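PDB 3L76: aspartokinase from Synechocystis, which probably catalyses the ATP-dependent phosphorylation of the beta-carboxyl group of L-aspartate, and binds lysine and threonine at its regulatory ACT domains. Local coordinates for residues M202-S207 and S390-K395; D298-I303 and T563-I568; A363-R368 and V394-V399. One frame throughout, in Å; residues are numbered along the deposited sequence.

Interaction 1: M202-S207 and S390-K395; sequences MLELAS and STSEVK. With LYS (lysine), chain F.
With CG set anti to its carbonyl carbon (chi1 -72°) and the chain bent at chi2 (-69°), E204 reaches from the last turn of helix 199-204, in the amino acid kinase region, to S392 and E393 in the hairpin loop between strands 388-391 and 395-401 of an ACT domain. Its carboxylate is a two-pronged acceptor. OE1 of E204 takes the backbone N of E393 at 3.0 Å, while OE2 of E204 receives the hydroxyl OG of S392 at 2.6 Å. Both oxygens use their syn lone pairs, and the two bonds together fix the rotation of the group. OE2 has a further partner in S564 OG, which belongs to a different ACT repeat, so this one carboxylate links the kinase region to two regulatory repeats.

On the far side of the same loop, the ammonium of the bound lysine faces the carbonyl oxygens of S392 and E393. The E393 side chain slides past E204 in the opposite direction, their carboxylates remaining separate, with E204 OE1 5.9 Å from E393 OE2. It runs instead over the end of the helix, where E393 CG lies 3.9 Å from L203 O and 4.2 Å from A206 CB.

Interaction 2: D298-I303 and T563-I568; sequences DIDLII and TSEIKI. With LYS (lysine), chain E.
T563 meets D300, L301 and I302 where two ACT domains of one chain come together around a bound lysine. At the start of segment 563-568, the T563 methyl CG2 lies against the backbone of L301 and I302, nearest to I302 N (3.3 Å), and also touches L301 CD2. Its OG1 turns to the ligand, lying beside the CE methylene. S564 contributes its carbonyl: the ligand ammonium NZ donates to S564 O at 2.8 Å and to D300 O at 2.7 Å, so one backbone oxygen from each segment grips the charge.

E565 follows, its chain bent at chi2 (78°) and lying alongside D300 with both side chains pointing the same way. The carboxylate planes are 26° apart, and D300 OD1 is 4.8 Å from E565 OE2; K357 NZ forms salt bridges to both residues and probably offsets their like charges. D300 OD2 also accepts from Q270 NE2, and E565 OE1 pairs with K395. I566 packs on D200 and E204 of helix 199-204, and K567 also touches E204.

Segment 298-303 also binds the backbone end of the ligand, which M537 O and A544 N help to hold. D298 OD1 accepts from the ligand N at 2.8 Å, I299 O takes the same amino group, and I299 N donates to the ligand carboxylate O. An alanine in place of D298 would probably leave the ligand's amino group without this carboxylate mate and hold that end of the ligand less firmly. Last in order, I568 closes over the aliphatic part of the ligand, with its CG1 3.5 Å from the ligand CE and its CD1 3.6 Å from the ligand CD.

Interaction 3: A363-R368 and V394-V399; sequences AGMIGR and VKVSCV. With LYS (lysine), chain F.
M365 reaches from loop 363-368 to strand 395-401, passing alongside the bound lysine on the way to V394 and V396. Its CB already lies near the ligand, 4.2 Å from the lysine CG. With CG set between the backbone N and the carbonyl carbon (chi1 78°), the chain heads for the strand, and M365 CG comes within 3.7 Å of the ligand CG. The sulfur SD goes further along the ligand's methylenes, 3.5 Å from its CG and close to its CD as well. A turn at chi3 (58°) then bends the methyl CE to the carbonyl O of V394, just before the strand, and to within 4.2 Å of V396 CG1 on it. The thioether thus forms an apolar wall for the ligand's hydrocarbon part.

The backbone of the same residue meets the other end of the ligand: the lysine N makes a weak hydrogen bond to M365 O at 3.3 Å. That oxygen also closes a type II turn by accepting R368 N at 3.0 Å, with G367 at the turn's third position, phi 77°. Beside M365, I366 lies side by side with V394, CD1 beside CG1, a contact left doubtful by the second conformer of V394. A372 N, at the start of helix 371-381, and S472 and V473 of the third ACT repeat also bind the ligand. A loop between the first strand and first helix that holds an amino-acid effector at a domain interface is typical of the ACT regulatory site.

How the interactions relate
Starting from the N terminus, helix 199-204 is the first element used: interaction 1 brings it to residues 390-395 and closes a loop of 182 residues. Segment 298-303 lies inside that loop, but its partner 563-568 lies beyond it, so interactions 1 and 2 cross. Interaction 3 is nested within the loop of interaction 2 and ends on the same stretch as interaction 1, sharing V394 and K395 and the same bound lysine. Interactions 1 and 2 touch directly, for instance through S390 OG and T563 O (2.8 Å). Together the three contacts tie the kinase region to the first, second and fourth ACT repeats.

Interaction 1: M202-S207 and S390-K395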
ATOM      1  N   MET A 202      32.874  12.162   4.097  1.00 59.22           N
ATOM      2  CA  MET A 202      31.647  11.596   4.638  1.00 38.96           C
ATOM      3  C   MET A 202      31.606  10.111   4.340  1.00 50.92           C
ATOM      4  O   MET A 202      31.153   9.312   5.158  1.00 34.70           O
ATOM      5  CB  MET A 202      30.429  12.297   4.044  1.00 50.63           C
ATOM      6  CG  MET A 202      29.085  11.883   4.657  1.00 37.65           C
ATOM      7  SD  MET A 202      28.933  12.295   6.400  1.00 48.44           S
ATOM      8  CE  MET A 202      28.925  10.666   7.152  1.00 57.42           C
ATOM      9  N   LEU A 203      32.089   9.750   3.160  1.00 49.82           N
ATOM     10  CA  LEU A 203      32.164   8.352   2.770  1.00 33.29           C
ATOM     11  C   LEU A 203      33.172   7.582   3.631  1.00 46.43           C
ATOM     12  O   LEU A 203      32.873   6.501   4.123  1.00 36.91           O
ATOM     13  CB  LEU A 203      32.499   8.223   1.279  1.00 41.14           C
ATOM     14  CG  LEU A 203      31.401   8.681   0.301  1.00 43.39           C
ATOM     15  CD1 LEU A 203      31.886   8.713  -1.139  1.00 23.68           C
ATOM     16  CD2 LEU A 203      30.178   7.789   0.398  1.00 30.27           C
ATOM     17  N   GLU A 204      34.358   8.141   3.833  1.00 50.38           N
ATOM     18  CA  GLU A 204      35.356   7.448   4.645  1.00 56.87           C
ATOM     19  C   GLU A 204      34.934   7.400   6.111  1.00 61.16           C
ATOM     20  O   GLU A 204      35.372   6.527   6.852  1.00 49.95           O
ATOM     21  CB  GLU A 204      36.753   8.064   4.495  1.00 42.85           C
ATOM     22  CG  GLU A 204      37.430   7.784   3.156  1.00 30.71           C
ATOM     23  CD  GLU A 204      37.838   6.319   2.976  1.00 43.77           C
ATOM     24  OE1 GLU A 204      37.414   5.458   3.768  1.00 38.44           O
ATOM     25  OE2 GLU A 204      38.574   6.016   2.016  1.00 30.78           O
ATOM     26  N   LEU A 205      34.072   8.331   6.516  1.00 52.22           N
ATOM     27  CA  LEU A 205      33.559   8.369   7.885  1.00 52.14           C
ATOM     28  C   LEU A 205      32.106   7.893   7.927  1.00 64.10           C
ATOM     29  O   LEU A 205      31.325   8.330   8.770  1.00 40.46           O
ATOM     30  CB  LEU A 205      33.671   9.782   8.481  1.00 35.48           C
ATOM     31  CG  LEU A 205      35.081  10.314   8.774  1.00 54.56           C
ATOM     32  CD1 LEU A 205      35.132  11.847   8.865  1.00 30.98           C
ATOM     33  CD2 LEU A 205      35.657   9.675  10.037  1.00 44.49           C
ATOM     34  N   ALA A 206      31.754   6.997   7.013  1.00 60.54           N
ATOM     35  CA  ALA A 206      30.399   6.447   6.933  1.00 39.42           C
ATOM     36  C   ALA A 206      29.752   6.184   8.288  1.00 55.13           C
ATOM     37  O   ALA A 206      28.574   6.480   8.491  1.00 68.97           O
ATOM     38  CB  ALA A 206      30.391   5.179   6.109  1.00 41.31           C
ATOM     39  N   SER A 207      30.519   5.621   9.211  1.00 55.82           N
ATOM     40  CA  SER A 207      30.003   5.280  10.533  1.00 55.32           C
ATOM     41  C   SER A 207      29.490   6.504  11.296  1.00 64.25           C
ATOM     42  O   SER A 207      28.546   6.399  12.074  1.00 55.00           O
ATOM     43  CB  SER A 207      31.073   4.555  11.363  1.00 55.27           C
ATOM     44  OG  SER A 207      31.995   5.474  11.926  1.00 62.32           O
ATOM     45  N   SER A 390      45.697  -2.800   0.951  1.00 19.51           N
ATOM     46  CA  SER A 390      45.282  -1.840   1.964  1.00 17.06           C
ATOM     47  C   SER A 390      43.833  -1.407   1.725  1.00 42.70           C
ATOM     48  O   SER A 390      43.481  -0.922   0.635  1.00 25.39           O
ATOM     49  CB  SER A 390      46.198  -0.618   1.931  1.00 14.62           C
ATOM     50  OG  SER A 390      45.868   0.306   2.948  1.00 24.87           O
ATOM     51  N   THR A 391      42.996  -1.588   2.743  1.00 29.17           N
ATOM     52  CA  THR A 391      41.615  -1.136   2.682  1.00 20.55           C
ATOM     53  C   THR A 391      41.316   0.139   3.476  1.00 35.24           C
ATOM     54  O   THR A 391      41.906   0.404   4.529  1.00 29.71           O
ATOM     55  CB  THR A 391      40.616  -2.225   3.117  1.00 26.02           C
ATOM     56  OG1 THR A 391      40.937  -2.679   4.438  1.00 39.89           O
ATOM     57  CG2 THR A 391      40.648  -3.381   2.148  1.00 20.08           C
ATOM     58  N   SER A 392      40.396   0.940   2.937  1.00 35.58           N
ATOM     59  CA  SER A 392      39.717   1.965   3.731  1.00 32.35           C
ATOM     60  C   SER A 392      38.248   1.561   3.865  1.00 33.60           C
ATOM     61  O   SER A 392      37.910   0.387   3.720  1.00 29.49           O
ATOM     62  CB  SER A 392      39.905   3.386   3.146  1.00 15.12           C
ATOM     63  OG  SER A 392      39.335   3.527   1.852  1.00 43.00           O
ATOM     64  N   GLU A 393      37.366   2.513   4.131  1.00 40.32           N
ATOM     65  CA  GLU A 393      35.944   2.186   4.183  1.00 31.98           C
ATOM     66  C   GLU A 393      35.361   1.910   2.803  1.00 27.77           C
ATOM     67  O   GLU A 393      34.543   1.023   2.644  1.00 31.71           O
ATOM     68  CB  GLU A 393      35.157   3.310   4.840  1.00 47.01           C
ATOM     69  CG  GLU A 393      33.771   2.889   5.235  1.00 34.24           C
ATOM     70  CD  GLU A 393      33.795   1.924   6.401  1.00 55.55           C
ATOM     71  OE1 GLU A 393      33.544   0.716   6.199  1.00 60.56           O
ATOM     72  OE2 GLU A 393      34.077   2.377   7.523  1.00 46.46           O
ATOM     73  N   VAL A 394      35.840   2.646   1.805  1.00 21.67           N
ATOM     74  CA  VAL A 394      35.234   2.623   0.482  0.52 25.25           C
ATOM     75  C   VAL A 394      36.250   2.331  -0.625  1.00 34.75           C
ATOM     76  O   VAL A 394      35.938   2.394  -1.824  1.00 41.77           O
ATOM     77  CB  VAL A 394      34.473   3.945   0.202  0.52 40.33           C
ATOM     78  CG1 VAL A 394      33.222   4.026   1.056  0.52  7.15           C
ATOM     79  CG2 VAL A 394      35.368   5.143   0.470  0.52 48.45           C
ATOM     80  N   LYS A 395      37.467   1.977  -0.226  1.00 31.88           N
ATOM     81  CA  LYS A 395      38.484   1.580  -1.206  1.00 28.24           C
ATOM     82  C   LYS A 395      39.198   0.317  -0.804  1.00 26.41           C
ATOM     83  O   LYS A 395      39.570   0.141   0.362  1.00 35.20           O
ATOM     84  CB  LYS A 395      39.559   2.679  -1.378  1.00 18.47           C
ATOM     85  CG  LYS A 395      39.138   3.818  -2.269  1.00 51.54           C
ATOM     86  CD  LYS A 395      40.281   4.752  -2.543  1.00 35.21           C
ATOM     87  CE  LYS A 395      39.787   6.006  -3.235  1.00 31.56           C
ATOM     88  NZ  LYS A 395      40.920   6.859  -3.691  1.00 38.58           N
TER
HETATM   89  N   LYS F 604      32.941  -5.499   2.840  1.00 21.46           N
HETATM   90  CA  LYS F 604      33.657  -5.789   1.591  1.00 21.10           C
HETATM   91  C   LYS F 604      33.793  -7.276   1.295  1.00 42.55           C
HETATM   92  O   LYS F 604      33.647  -8.109   2.221  1.00 25.67           O
HETATM   93  CB  LYS F 604      35.039  -5.115   1.589  1.00 26.87           C
HETATM   94  CG  LYS F 604      34.980  -3.590   1.601  1.00 27.23           C
HETATM   95  CD  LYS F 604      36.293  -2.950   2.023  1.00 31.58           C
HETATM   96  CE  LYS F 604      36.403  -2.864   3.533  1.00 48.78           C
HETATM   97  NZ  LYS F 604      36.516  -1.457   4.022  1.00 28.67           N
HETATM   98  OXT LYS F 604      34.046  -7.641   0.118  1.00 21.86           O

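Interaction 2: D298-I303 and T563-I568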
ATOM      1  N   ASP A 298      55.943  14.036   1.992  1.00 59.55           N
ATOM      2  CA  ASP A 298      54.562  13.575   2.035  1.00 57.07           C
ATOM      3  C   ASP A 298      54.462  12.087   1.710  1.00 51.01           C
ATOM      4  O   ASP A 298      55.137  11.586   0.804  1.00 36.24           O
ATOM      5  CB  ASP A 298      53.678  14.381   1.091  1.00 55.78           C
ATOM      6  CG  ASP A 298      52.234  13.954   1.159  1.00 57.54           C
ATOM      7  OD1 ASP A 298      51.603  14.145   2.220  1.00 48.43           O
ATOM      8  OD2 ASP A 298      51.736  13.416   0.154  1.00 48.67           O
ATOM      9  N   ILE A 299      53.610  11.388   2.453  1.00 40.82           N
ATOM     10  CA  ILE A 299      53.425   9.949   2.261  1.00 20.78           C
ATOM     11  C   ILE A 299      52.009   9.582   1.737  1.00 44.04           C
ATOM     12  O   ILE A 299      51.016  10.215   2.090  1.00 35.25           O
ATOM     13  CB  ILE A 299      53.695   9.192   3.578  1.00 34.44           C
ATOM     14  CG1 ILE A 299      55.125   9.449   4.047  1.00 30.76           C
ATOM     15  CG2 ILE A 299      53.399   7.696   3.419  1.00 30.26           C
ATOM     16  CD1 ILE A 299      55.629   8.437   5.021  1.00 50.08           C
ATOM     17  N   ASP A 300      51.936   8.563   0.888  1.00 26.56           N
ATOM     18  CA  ASP A 300      50.666   8.006   0.439  1.00 25.97           C
ATOM     19  C   ASP A 300      50.252   6.760   1.230  1.00 38.86           C
ATOM     20  O   ASP A 300      49.629   6.878   2.271  1.00 35.76           O
ATOM     21  CB  ASP A 300      50.718   7.648  -1.045  1.00 27.81           C
ATOM     22  CG  ASP A 300      49.391   7.098  -1.550  1.00 37.78           C
ATOM     23  OD1 ASP A 300      48.372   7.415  -0.914  1.00 27.09           O
ATOM     24  OD2 ASP A 300      49.371   6.352  -2.553  1.00 35.22           O
ATOM     25  N   LEU A 301      50.583   5.573   0.718  1.00 20.21           N
ATOM     26  CA  LEU A 301      50.270   4.324   1.402  1.00 30.92           C
ATOM     27  C   LEU A 301      51.101   4.098   2.674  1.00 42.16           C
ATOM     28  O   LEU A 301      52.314   4.302   2.697  1.00 35.98           O
ATOM     29  CB  LEU A 301      50.456   3.125   0.460  1.00 26.44           C
ATOM     30  CG  LEU A 301      49.391   2.814  -0.590  1.00 39.82           C
ATOM     31  CD1 LEU A 301      49.962   1.897  -1.659  1.00 29.70           C
ATOM     32  CD2 LEU A 301      48.141   2.191   0.050  1.00 34.83           C
ATOM     33  N   ILE A 302      50.430   3.678   3.736  1.00 49.54           N
ATOM     34  CA  ILE A 302      51.110   3.096   4.882  1.00 29.73           C
ATOM     35  C   ILE A 302      50.475   1.736   5.186  1.00 45.27           C
ATOM     36  O   ILE A 302      49.279   1.637   5.493  1.00 38.52           O
ATOM     37  CB  ILE A 302      51.078   4.009   6.125  1.00 28.86           C
ATOM     38  CG1 ILE A 302      51.628   5.393   5.779  1.00 21.42           C
ATOM     39  CG2 ILE A 302      51.872   3.373   7.290  1.00 24.11           C
ATOM     40  CD1 ILE A 302      51.649   6.341   6.955  1.00 24.42           C
ATOM     41  N   ILE A 303      51.279   0.688   5.074  1.00 30.96           N
ATOM     42  CA  ILE A 303      50.795  -0.669   5.276  1.00 35.36           C
ATOM     43  C   ILE A 303      51.602  -1.412   6.351  1.00 27.56           C
ATOM     44  O   ILE A 303      52.822  -1.562   6.264  1.00 37.29           O
ATOM     45  CB  ILE A 303      50.815  -1.462   3.947  1.00 28.47           C
ATOM     46  CG1 ILE A 303      50.119  -0.662   2.839  1.00 24.02           C
ATOM     47  CG2 ILE A 303      50.195  -2.852   4.119  1.00 18.34           C
ATOM     48  CD1 ILE A 303      50.017  -1.400   1.515  1.00 22.78           C
ATOM     49  N   THR A 563      45.632   2.163   5.079  1.00 32.37           N
ATOM     50  CA  THR A 563      45.499   3.537   4.643  1.00 31.83           C
ATOM     51  C   THR A 563      44.684   3.696   3.346  1.00 37.61           C
ATOM     52  O   THR A 563      44.542   2.757   2.563  1.00 30.61           O
ATOM     53  CB  THR A 563      46.919   4.138   4.521  1.00 32.21           C
ATOM     54  OG1 THR A 563      47.049   5.284   5.368  1.00 45.18           O
ATOM     55  CG2 THR A 563      47.261   4.464   3.112  1.00 15.30           C
ATOM     56  N   SER A 564      44.088   4.868   3.167  1.00 32.29           N
ATOM     57  CA  SER A 564      43.756   5.371   1.831  1.00 34.70           C
ATOM     58  C   SER A 564      44.309   6.792   1.762  1.00 35.84           C
ATOM     59  O   SER A 564      44.996   7.231   2.678  1.00 36.72           O
ATOM     60  CB  SER A 564      42.251   5.327   1.548  1.00 35.47           C
ATOM     61  OG  SER A 564      41.547   6.297   2.285  1.00 37.64           O
ATOM     62  N   GLU A 565      44.039   7.524   0.696  1.00 32.59           N
ATOM     63  CA  GLU A 565      44.569   8.890   0.621  1.00 32.29           C
ATOM     64  C   GLU A 565      44.064   9.801   1.744  1.00 32.15           C
ATOM     65  O   GLU A 565      44.707  10.789   2.070  1.00 28.57           O
ATOM     66  CB  GLU A 565      44.266   9.537  -0.734  1.00 40.88           C
ATOM     67  CG  GLU A 565      44.733   8.738  -1.948  1.00 19.48           C
ATOM     68  CD  GLU A 565      43.816   7.586  -2.262  1.00 30.77           C
ATOM     69  OE1 GLU A 565      42.769   7.463  -1.592  1.00 39.62           O
ATOM     70  OE2 GLU A 565      44.137   6.820  -3.189  1.00 26.04           O
ATOM     71  N   ILE A 566      42.914   9.482   2.333  1.00 34.07           N
ATOM     72  CA  ILE A 566      42.312  10.383   3.320  1.00 27.00           C
ATOM     73  C   ILE A 566      41.876   9.696   4.612  1.00 37.95           C
ATOM     74  O   ILE A 566      41.294  10.328   5.489  1.00 50.00           O
ATOM     75  CB  ILE A 566      41.103  11.188   2.716  1.00 47.40           C
ATOM     76  CG1 ILE A 566      39.867  10.303   2.537  1.00 47.79           C
ATOM     77  CG2 ILE A 566      41.484  11.832   1.379  1.00 24.38           C
ATOM     78  CD1 ILE A 566      38.666  11.059   1.980  1.00 23.24           C
ATOM     79  N   LYS A 567      42.155   8.402   4.722  1.00 34.41           N
ATOM     80  CA  LYS A 567      41.838   7.644   5.936  1.00 43.49           C
ATOM     81  C   LYS A 567      43.048   6.864   6.414  1.00 37.24           C
ATOM     82  O   LYS A 567      43.679   6.162   5.628  1.00 40.61           O
ATOM     83  CB  LYS A 567      40.689   6.661   5.700  1.00 27.98           C
ATOM     84  CG  LYS A 567      40.200   5.990   6.975  1.00 38.92           C
ATOM     85  CD  LYS A 567      38.972   5.088   6.733  1.00 41.09           C
ATOM     86  CE  LYS A 567      38.165   4.878   8.024  1.00 26.59           C
ATOM     87  NZ  LYS A 567      37.271   3.703   7.921  1.00 51.74           N
ATOM     88  N   ILE A 568      43.378   7.012   7.695  1.00 29.30           N
ATOM     89  CA  ILE A 568      44.350   6.145   8.358  1.00 38.09           C
ATOM     90  C   ILE A 568      43.638   5.363   9.456  1.00 41.80           C
ATOM     91  O   ILE A 568      42.947   5.950  10.287  1.00 34.00           O
ATOM     92  CB  ILE A 568      45.543   6.917   8.969  1.00 43.07           C
ATOM     93  CG1 ILE A 568      46.239   7.782   7.917  1.00 43.97           C
ATOM     94  CG2 ILE A 568      46.549   5.942   9.548  1.00 33.02           C
ATOM     95  CD1 ILE A 568      46.924   9.005   8.498  1.00 35.88           C
TER
HETATM   96  N   LYS E 603      50.017  12.160   3.421  1.00 21.76           N
HETATM   97  CA  LYS E 603      49.904  12.133   4.873  1.00 35.84           C
HETATM   98  C   LYS E 603      51.301  12.097   5.506  1.00 51.63           C
HETATM   99  O   LYS E 603      52.321  12.023   4.802  1.00 31.17           O
HETATM  100  CB  LYS E 603      49.049  10.947   5.341  1.00 32.33           C
HETATM  101  CG  LYS E 603      49.519   9.561   4.846  1.00 25.28           C
HETATM  102  CD  LYS E 603      48.597   8.441   5.370  1.00 39.93           C
HETATM  103  CE  LYS E 603      47.279   8.382   4.602  1.00 25.09           C
HETATM  104  NZ  LYS E 603      47.530   8.265   3.121  1.00 35.58           N
HETATM  105  OXT LYS E 603      51.444  12.167   6.730  1.00 29.33           O

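Interaction 3: A363-R368 and V394-V399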
ATOM      1  N   ALA A 363      30.932   3.302  -2.503  1.00 27.38           N
ATOM      2  CA  ALA A 363      30.095   3.255  -1.312  1.00 36.80           C
ATOM      3  C   ALA A 363      29.373   1.908  -1.160  1.00 24.25           C
ATOM      4  O   ALA A 363      29.165   1.419  -0.052  1.00 36.97           O
ATOM      5  CB  ALA A 363      29.114   4.388  -1.338  1.00 33.41           C
ATOM      6  N   GLY A 364      29.033   1.305  -2.290  1.00 22.35           N
ATOM      7  CA  GLY A 364      28.268   0.075  -2.317  1.00 40.53           C
ATOM      8  C   GLY A 364      28.978  -1.148  -1.784  1.00 52.87           C
ATOM      9  O   GLY A 364      28.411  -2.241  -1.792  1.00 42.16           O
ATOM     10  N   MET A 365      30.214  -0.975  -1.322  1.00 42.52           N
ATOM     11  CA  MET A 365      30.998  -2.112  -0.849  1.00 35.13           C
ATOM     12  C   MET A 365      30.914  -2.189   0.667  1.00 40.00           C
ATOM     13  O   MET A 365      31.172  -3.231   1.257  1.00 34.77           O
ATOM     14  CB  MET A 365      32.461  -2.033  -1.316  1.00 34.95           C
ATOM     15  CG  MET A 365      33.333  -1.046  -0.514  1.00 38.37           C
ATOM     16  SD  MET A 365      35.119  -1.110  -0.830  1.00 40.17           S
ATOM     17  CE  MET A 365      35.204  -0.777  -2.596  1.00 26.00           C
ATOM     18  N   ILE A 366      30.542  -1.078   1.294  1.00 28.55           N
ATOM     19  CA  ILE A 366      30.319  -1.052   2.739  1.00 40.90           C
ATOM     20  C   ILE A 366      29.332  -2.140   3.194  1.00 39.43           C
ATOM     21  O   ILE A 366      28.172  -2.128   2.812  1.00 44.58           O
ATOM     22  CB  ILE A 366      29.798   0.323   3.196  1.00 31.81           C
ATOM     23  CG1 ILE A 366      30.725   1.435   2.703  1.00 34.07           C
ATOM     24  CG2 ILE A 366      29.622   0.358   4.707  1.00 20.36           C
ATOM     25  CD1 ILE A 366      30.475   2.778   3.337  1.00 40.73           C
ATOM     26  N   GLY A 367      29.804  -3.085   3.997  1.00 37.85           N
ATOM     27  CA  GLY A 367      28.941  -4.109   4.551  1.00 25.61           C
ATOM     28  C   GLY A 367      28.571  -5.208   3.580  1.00 35.39           C
ATOM     29  O   GLY A 367      27.893  -6.162   3.935  1.00 40.44           O
ATOM     30  N   ARG A 368      29.022  -5.089   2.346  1.00 30.23           N
ATOM     31  CA  ARG A 368      28.643  -6.048   1.319  1.00 42.68           C
ATOM     32  C   ARG A 368      29.763  -7.046   1.005  1.00 48.35           C
ATOM     33  O   ARG A 368      30.911  -6.663   0.836  1.00 53.86           O
ATOM     34  CB  ARG A 368      28.205  -5.297   0.058  1.00 37.18           C
ATOM     35  CG  ARG A 368      27.882  -6.177  -1.110  1.00 36.01           C
ATOM     36  CD  ARG A 368      27.156  -5.388  -2.157  1.00 65.25           C
ATOM     37  NE  ARG A 368      27.007  -6.148  -3.387  1.00 76.69           N
ATOM     38  CZ  ARG A 368      26.440  -5.672  -4.487  1.00 72.66           C
ATOM     39  NH1 ARG A 368      25.971  -4.428  -4.508  1.00 57.83           N
ATOM     40  NH2 ARG A 368      26.355  -6.440  -5.563  1.00 60.11           N
ATOM     41  N   VAL A 394      35.840   2.646   1.805  1.00 21.67           N
ATOM     42  CA  VAL A 394      35.234   2.623   0.482  0.52 25.25           C
ATOM     43  C   VAL A 394      36.250   2.331  -0.625  1.00 34.75           C
ATOM     44  O   VAL A 394      35.938   2.394  -1.824  1.00 41.77           O
ATOM     45  CB  VAL A 394      34.473   3.945   0.202  0.52 40.33           C
ATOM     46  CG1 VAL A 394      33.222   4.026   1.056  0.52  7.15           C
ATOM     47  CG2 VAL A 394      35.368   5.143   0.470  0.52 48.45           C
ATOM     48  N   LYS A 395      37.467   1.977  -0.226  1.00 31.88           N
ATOM     49  CA  LYS A 395      38.484   1.580  -1.206  1.00 28.24           C
ATOM     50  C   LYS A 395      39.198   0.317  -0.804  1.00 26.41           C
ATOM     51  O   LYS A 395      39.570   0.141   0.362  1.00 35.20           O
ATOM     52  CB  LYS A 395      39.559   2.679  -1.378  1.00 18.47           C
ATOM     53  CG  LYS A 395      39.138   3.818  -2.269  1.00 51.54           C
ATOM     54  CD  LYS A 395      40.281   4.752  -2.543  1.00 35.21           C
ATOM     55  CE  LYS A 395      39.787   6.006  -3.235  1.00 31.56           C
ATOM     56  NZ  LYS A 395      40.920   6.859  -3.691  1.00 38.58           N
ATOM     57  N   VAL A 396      39.422  -0.555  -1.769  1.00 17.53           N
ATOM     58  CA  VAL A 396      40.490  -1.543  -1.619  1.00 40.37           C
ATOM     59  C   VAL A 396      41.643  -1.234  -2.592  1.00 31.64           C
ATOM     60  O   VAL A 396      41.456  -1.170  -3.809  1.00 32.29           O
ATOM     61  CB  VAL A 396      39.986  -3.019  -1.666  1.00 35.51           C
ATOM     62  CG1 VAL A 396      38.723  -3.130  -2.456  1.00 45.49           C
ATOM     63  CG2 VAL A 396      41.068  -3.955  -2.202  1.00 23.81           C
ATOM     64  N   SER A 397      42.824  -0.986  -2.024  1.00 35.15           N
ATOM     65  CA  SER A 397      44.022  -0.667  -2.806  1.00 11.27           C
ATOM     66  C   SER A 397      44.977  -1.851  -2.883  1.00 37.29           C
ATOM     67  O   SER A 397      45.132  -2.606  -1.921  1.00 36.24           O
ATOM     68  CB  SER A 397      44.751   0.554  -2.255  1.00 30.17           C
ATOM     69  OG  SER A 397      43.892   1.674  -2.100  1.00 29.30           O
ATOM     70  N   CYS A 398      45.583  -2.018  -4.053  1.00 23.95           N
ATOM     71  CA  CYS A 398      46.535  -3.086  -4.297  1.00 28.81           C
ATOM     72  C   CYS A 398      47.805  -2.512  -4.904  1.00 43.05           C
ATOM     73  O   CYS A 398      47.758  -1.588  -5.720  1.00 30.37           O
ATOM     74  CB  CYS A 398      45.953  -4.127  -5.248  1.00 18.16           C
ATOM     75  SG  CYS A 398      44.726  -5.217  -4.533  1.00 30.80           S
ATOM     76  N   VAL A 399      48.951  -3.046  -4.501  1.00 27.85           N
ATOM     77  CA  VAL A 399      50.187  -2.638  -5.150  1.00 22.73           C
ATOM     78  C   VAL A 399      50.574  -3.754  -6.084  1.00 31.21           C
ATOM     79  O   VAL A 399      50.500  -4.924  -5.711  1.00 29.00           O
ATOM     80  CB  VAL A 399      51.302  -2.327  -4.138  1.00 22.49           C
ATOM     81  CG1 VAL A 399      52.571  -1.944  -4.856  1.00 23.77           C
ATOM     82  CG2 VAL A 399      50.861  -1.213  -3.215  1.00 27.71           C
TER
HETATM   83  N   LYS F 604      32.941  -5.499   2.840  1.00 21.46           N
HETATM   84  CA  LYS F 604      33.657  -5.789   1.591  1.00 21.10           C
HETATM   85  C   LYS F 604      33.793  -7.276   1.295  1.00 42.55           C
HETATM   86  O   LYS F 604      33.647  -8.109   2.221  1.00 25.67           O
HETATM   87  CB  LYS F 604      35.039  -5.115   1.589  1.00 26.87           C
HETATM   88  CG  LYS F 604      34.980  -3.590   1.601  1.00 27.23           C
HETATM   89  CD  LYS F 604      36.293  -2.950   2.023  1.00 31.58           C
HETATM   90  CE  LYS F 604      36.403  -2.864   3.533  1.00 48.78           C
HETATM   91  NZ  LYS F 604      36.516  -1.457   4.022  1.00 28.67           N
HETATM   92  OXT LYS F 604      34.046  -7.641   0.118  1.00 21.86           O